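Local atomic coordinates of prolyl-ACP dehydrogenase (Oscillatoria sp., PDB entry 4IRN), a protein that oxidises the prolyl group carried on an acyl carrier protein during biosynthesis of the cyanotoxin anatoxin-a, with FAD as its cofactor. Residues 83-88 with 126-131; 172-177 with 216-221. All coordinates share one frame; numbering follows the deposited sequence.

Overall arrangement
Both contacts are buried, but they lie in different regions of the acyl-CoA dehydrogenase fold and share no helix or strand. Interaction 1 belongs to the helical N-terminal region, where the loop following helix 74-83 packs on helix 118-138, about 10 Å from the centre of the chain (centre to centre). Interaction 2 belongs to the beta-rich middle region and lies farther out, about 22 Å from that centre; there the loop leading to strand 177-181 rests on strand 218-224. The nearest atoms of interactions 1 and 2 are about 8 Å apart. Interaction 1 combines two histidine rings with aliphatic packing against backbone, whereas interaction 2 is made by leucine branches, one of which also meets a carbonyl oxygen.

Interaction 1: 83-88 with 126-131; sequences FGVHGW and AHIWAC
His86 meets two consecutive residues of helix 118-138, its ring going to His127 and its backbone to Ile128. CD2 of the His86 ring comes 3.5 Å from CD2 of His127, with NE2 of His127 also close, at 3.7 Å from the same His86 atom. The His127 carbon lies at the edge of the His86 ring, near its plane. The two planes are inclined at 75°, and His86 CD2 reaches the His127 ring obliquely. His127 holds its CG anti to the backbone N (chi1 170°), which carries the imidazole out from the helix to the loop. Its ND1 is hydrogen-bonded to Ala158 N, which helps set the turn of the ring, and NE2 has weak hydrogen bonds to Glu132 OE2 and Leu151 O. Trp77 meets both imidazoles, edge-to-face in the case of His127.

This is helix-to-loop packing within the helical N-terminal domain of the acyl-CoA dehydrogenase fold. The loop starts with a Schellman motif that ends helix 74-83: Gly84, with positive phi, is the C-prime residue, Val85 N reaches back to Cys80 O, and Gly84 N to Ser81 O.

Beyond that cap, Ile128 lays its CG1-CD1 branch along the loop backbone. CG1 approaches His86 CA at 3.9 Å, and CD1 comes 4.1 Å from Val85 O. Val85 adds a looser aliphatic contact, its CG1 lying 4.4 Å from CD1 of Ile128. The other branch of Ile128, CG2, sits over the centre of the Trp129 ring, 3.8 Å above its plane.

Interaction 2: 172-177 with 216-221; sequences YSLKTT and EGLTTF
Leu174 turns its CG anti to its own carbonyl carbon (chi1 -70°) and then extends CD1 away from CA (chi2 176°), sending that methyl from the loop to Leu218. Leu218 answers from the start of strand 218-224 with chi1 at -92°, which brings its branched end closer to the loop than the direction of its CB alone would suggest. The contact belongs to the beta-rich middle domain of the acyl-CoA dehydrogenase fold, where the connection between strands 158-161 and 177-181 packs against the beginning of strand 218-224.

The two leucine side chains cross at about a right angle. Leu174 CD1 is the touching atom on the loop side, lying 4.1 Å from Leu218 CG and 4.2 Å from Leu218 CD2, so it meets the fork of the strand residue together with one of its branches. This is purely apolar packing. Phe206 on the neighbouring strand 202-208 and Lys191 on strand 184-191 also touch Leu174, which therefore packs among residues of both middle-domain sheets.

Polar bonds hold the loop on either side of this leucine in sequence: Ser173 OG bonds to Asp170 OD2, while the carboxylate of Glu164 takes Lys175 N on OE2 and Thr176 OG1 on OE1. The loop also runs close to the cofactor site: the side chain of Leu174 is about 5 Å from that of Ala162, an FAD-binding residue, and about 8 Å from a bound FAD. The two methyls of Leu218 thus have different partners in the loop. While CD2 faces the Leu174 methyl, the other branch goes to the loop backbone two residues earlier, with Leu218 CD1 placed 3.8 Å from the carbonyl O of Tyr172.

Interaction 1: 83-88 with 126-131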
# COMPACT_ATOMS: atom_id res chain seq x y z
N PHE A 83 5.59 -40.66 -12.04
CA PHE A 83 4.37 -40.45 -11.25
C PHE A 83 3.21 -40.03 -12.15
O PHE A 83 2.07 -40.43 -11.90
CB PHE A 83 4.60 -39.44 -10.11
CG PHE A 83 3.50 -39.40 -9.07
CD1 PHE A 83 2.47 -38.47 -9.17
CD2 PHE A 83 3.51 -40.27 -7.99
CE1 PHE A 83 1.45 -38.43 -8.20
CE2 PHE A 83 2.49 -40.23 -7.02
CZ PHE A 83 1.47 -39.31 -7.14
N GLY A 84 3.54 -39.27 -13.20
CA GLY A 84 2.59 -38.82 -14.21
C GLY A 84 2.37 -37.33 -14.32
O GLY A 84 1.52 -36.91 -15.11
N VAL A 85 3.14 -36.51 -13.57
CA VAL A 85 3.02 -35.04 -13.53
C VAL A 85 2.87 -34.42 -14.92
O VAL A 85 1.86 -33.76 -15.20
CB VAL A 85 4.13 -34.33 -12.69
CG1 VAL A 85 3.85 -32.84 -12.57
CG2 VAL A 85 4.28 -34.95 -11.31
N HIS A 86 3.85 -34.66 -15.80
CA HIS A 86 3.89 -34.14 -17.16
C HIS A 86 2.67 -34.50 -18.00
O HIS A 86 2.19 -33.67 -18.77
CB HIS A 86 5.18 -34.60 -17.86
CG HIS A 86 6.43 -34.27 -17.11
ND1 HIS A 86 6.70 -34.84 -15.88
CD2 HIS A 86 7.45 -33.45 -17.44
CE1 HIS A 86 7.87 -34.35 -15.51
NE2 HIS A 86 8.35 -33.50 -16.41
N GLY A 87 2.15 -35.72 -17.80
CA GLY A 87 0.99 -36.24 -18.51
C GLY A 87 -0.36 -35.83 -17.95
O GLY A 87 -1.38 -36.15 -18.58
N TRP A 88 -0.40 -35.14 -16.78
CA TRP A 88 -1.64 -34.71 -16.12
C TRP A 88 -2.70 -34.06 -17.03
O TRP A 88 -3.83 -34.55 -17.03
CB TRP A 88 -1.39 -33.87 -14.84
CG TRP A 88 -0.90 -34.62 -13.64
CD1 TRP A 88 -0.90 -35.97 -13.46
CD2 TRP A 88 -0.40 -34.05 -12.42
NE1 TRP A 88 -0.40 -36.28 -12.22
CE2 TRP A 88 -0.09 -35.12 -11.55
CE3 TRP A 88 -0.18 -32.73 -11.98
CZ2 TRP A 88 0.43 -34.92 -10.27
CZ3 TRP A 88 0.34 -32.53 -10.71
CH2 TRP A 88 0.64 -33.62 -9.87
N ALA A 126 6.83 -24.98 -17.34
CA ALA A 126 7.26 -24.39 -18.60
C ALA A 126 7.11 -25.41 -19.72
O ALA A 126 6.65 -25.07 -20.79
CB ALA A 126 8.71 -23.96 -18.49
N HIS A 127 7.50 -26.66 -19.45
CA HIS A 127 7.44 -27.82 -20.33
C HIS A 127 5.98 -28.23 -20.62
O HIS A 127 5.63 -28.45 -21.78
CB HIS A 127 8.25 -28.97 -19.70
CG HIS A 127 8.11 -30.31 -20.36
ND1 HIS A 127 9.01 -30.73 -21.33
CD2 HIS A 127 7.20 -31.29 -20.16
CE1 HIS A 127 8.60 -31.93 -21.68
NE2 HIS A 127 7.52 -32.31 -21.00
N ILE A 128 5.13 -28.31 -19.58
CA ILE A 128 3.72 -28.68 -19.71
C ILE A 128 2.86 -27.64 -20.44
O ILE A 128 2.27 -27.94 -21.47
CB ILE A 128 3.10 -29.05 -18.34
CG1 ILE A 128 3.81 -30.26 -17.71
CG2 ILE A 128 1.61 -29.34 -18.46
CD1 ILE A 128 3.79 -30.28 -16.17
N TRP A 129 2.76 -26.43 -19.86
CA TRP A 129 1.90 -25.35 -20.34
C TRP A 129 2.35 -24.57 -21.57
O TRP A 129 1.49 -24.21 -22.38
CB TRP A 129 1.46 -24.42 -19.20
CG TRP A 129 1.01 -25.15 -17.96
CD1 TRP A 129 1.68 -25.22 -16.78
CD2 TRP A 129 -0.15 -25.98 -17.82
NE1 TRP A 129 0.99 -26.02 -15.90
CE2 TRP A 129 -0.14 -26.50 -16.51
CE3 TRP A 129 -1.22 -26.31 -18.67
CZ2 TRP A 129 -1.15 -27.34 -16.03
CZ3 TRP A 129 -2.22 -27.16 -18.20
CH2 TRP A 129 -2.18 -27.67 -16.90
N ALA A 130 3.66 -24.31 -21.71
CA ALA A 130 4.16 -23.54 -22.85
C ALA A 130 4.62 -24.38 -24.05
O ALA A 130 4.88 -23.81 -25.12
CB ALA A 130 5.26 -22.58 -22.41
N CYS A 131 4.72 -25.71 -23.88
CA CYS A 131 5.19 -26.59 -24.94
C CYS A 131 4.21 -27.71 -25.29
O CYS A 131 3.81 -27.81 -26.45
CB CYS A 131 6.58 -27.13 -24.62
SG CYS A 131 7.78 -25.86 -24.20

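Interaction 2: 172-177 with 216-221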
# COMPACT_ATOMS: atom_id res chain seq x y z
N TYR A 172 5.36 -8.98 -30.61
CA TYR A 172 4.97 -8.88 -32.02
C TYR A 172 6.13 -8.42 -32.90
O TYR A 172 6.19 -8.79 -34.07
CB TYR A 172 3.76 -7.94 -32.18
CG TYR A 172 2.67 -8.17 -31.16
CD1 TYR A 172 1.98 -9.38 -31.10
CD2 TYR A 172 2.35 -7.20 -30.21
CE1 TYR A 172 0.97 -9.59 -30.17
CE2 TYR A 172 1.34 -7.40 -29.27
CZ TYR A 172 0.65 -8.60 -29.26
OH TYR A 172 -0.34 -8.82 -28.34
N SER A 173 7.06 -7.65 -32.32
CA SER A 173 8.23 -7.09 -32.99
C SER A 173 9.42 -8.07 -33.05
O SER A 173 10.57 -7.63 -33.01
CB SER A 173 8.62 -5.76 -32.35
OG SER A 173 7.77 -4.72 -32.78
N LEU A 174 9.14 -9.39 -33.18
CA LEU A 174 10.13 -10.46 -33.31
C LEU A 174 10.97 -10.24 -34.56
O LEU A 174 10.41 -9.93 -35.63
CB LEU A 174 9.47 -11.86 -33.46
CG LEU A 174 8.76 -12.46 -32.27
CD1 LEU A 174 8.10 -13.76 -32.64
CD2 LEU A 174 9.69 -12.64 -31.12
N LYS A 175 12.27 -10.46 -34.45
CA LYS A 175 13.18 -10.34 -35.58
C LYS A 175 13.59 -11.69 -36.17
O LYS A 175 14.02 -11.72 -37.32
CB LYS A 175 14.38 -9.43 -35.25
CG LYS A 175 14.03 -7.97 -34.91
CD LYS A 175 13.39 -7.16 -36.08
CE LYS A 175 12.72 -5.85 -35.65
NZ LYS A 175 11.37 -5.67 -36.26
N THR A 176 13.46 -12.81 -35.41
CA THR A 176 13.79 -14.17 -35.86
C THR A 176 13.00 -14.50 -37.13
O THR A 176 11.78 -14.62 -37.08
CB THR A 176 13.65 -15.23 -34.73
OG1 THR A 176 14.52 -14.88 -33.65
CG2 THR A 176 13.98 -16.64 -35.19
N THR A 177 13.70 -14.57 -38.26
CA THR A 177 13.10 -14.83 -39.56
C THR A 177 13.14 -16.29 -39.94
O THR A 177 14.07 -17.00 -39.56
CB THR A 177 13.71 -13.94 -40.67
OG1 THR A 177 15.14 -14.07 -40.68
CG2 THR A 177 13.29 -12.50 -40.55
N GLU A 216 0.68 -10.62 -38.43
CA GLU A 216 0.20 -11.59 -39.41
C GLU A 216 1.31 -12.49 -39.98
O GLU A 216 0.99 -13.47 -40.66
CB GLU A 216 -0.60 -10.90 -40.56
CG GLU A 216 -1.62 -9.82 -40.19
CD GLU A 216 -2.57 -10.04 -39.02
OE1 GLU A 216 -3.27 -11.08 -38.99
OE2 GLU A 216 -2.61 -9.17 -38.12
N GLY A 217 2.57 -12.17 -39.71
CA GLY A 217 3.71 -12.92 -40.20
C GLY A 217 4.28 -13.96 -39.25
O GLY A 217 5.10 -14.78 -39.66
N LEU A 218 3.84 -13.93 -37.97
CA LEU A 218 4.29 -14.82 -36.90
C LEU A 218 3.95 -16.30 -37.16
O LEU A 218 2.80 -16.61 -37.45
CB LEU A 218 3.70 -14.36 -35.55
CG LEU A 218 4.54 -13.38 -34.71
CD1 LEU A 218 4.50 -12.01 -35.28
CD2 LEU A 218 4.03 -13.29 -33.31
N THR A 219 4.95 -17.19 -37.06
CA THR A 219 4.81 -18.63 -37.30
C THR A 219 5.65 -19.42 -36.28
O THR A 219 6.73 -18.97 -35.89
CB THR A 219 5.16 -18.95 -38.78
OG1 THR A 219 4.51 -18.02 -39.65
CG2 THR A 219 4.77 -20.36 -39.19
N THR A 220 5.14 -20.60 -35.83
CA THR A 220 5.80 -21.49 -34.86
C THR A 220 6.45 -22.70 -35.54
O THR A 220 5.87 -23.28 -36.46
CB THR A 220 4.81 -21.91 -33.77
OG1 THR A 220 3.99 -20.79 -33.42
CG2 THR A 220 5.49 -22.48 -32.53
N PHE A 221 7.66 -23.09 -35.06
CA PHE A 221 8.44 -24.22 -35.57
C PHE A 221 8.95 -25.10 -34.43
O PHE A 221 9.31 -24.60 -33.36
CB PHE A 221 9.62 -23.73 -36.42
CG PHE A 221 9.20 -22.89 -37.61
CD1 PHE A 221 8.87 -23.49 -38.82
CD2 PHE A 221 9.12 -21.51 -37.51
CE1 PHE A 221 8.45 -22.72 -39.91
CE2 PHE A 221 8.69 -20.73 -38.59
CZ PHE A 221 8.37 -21.35 -39.79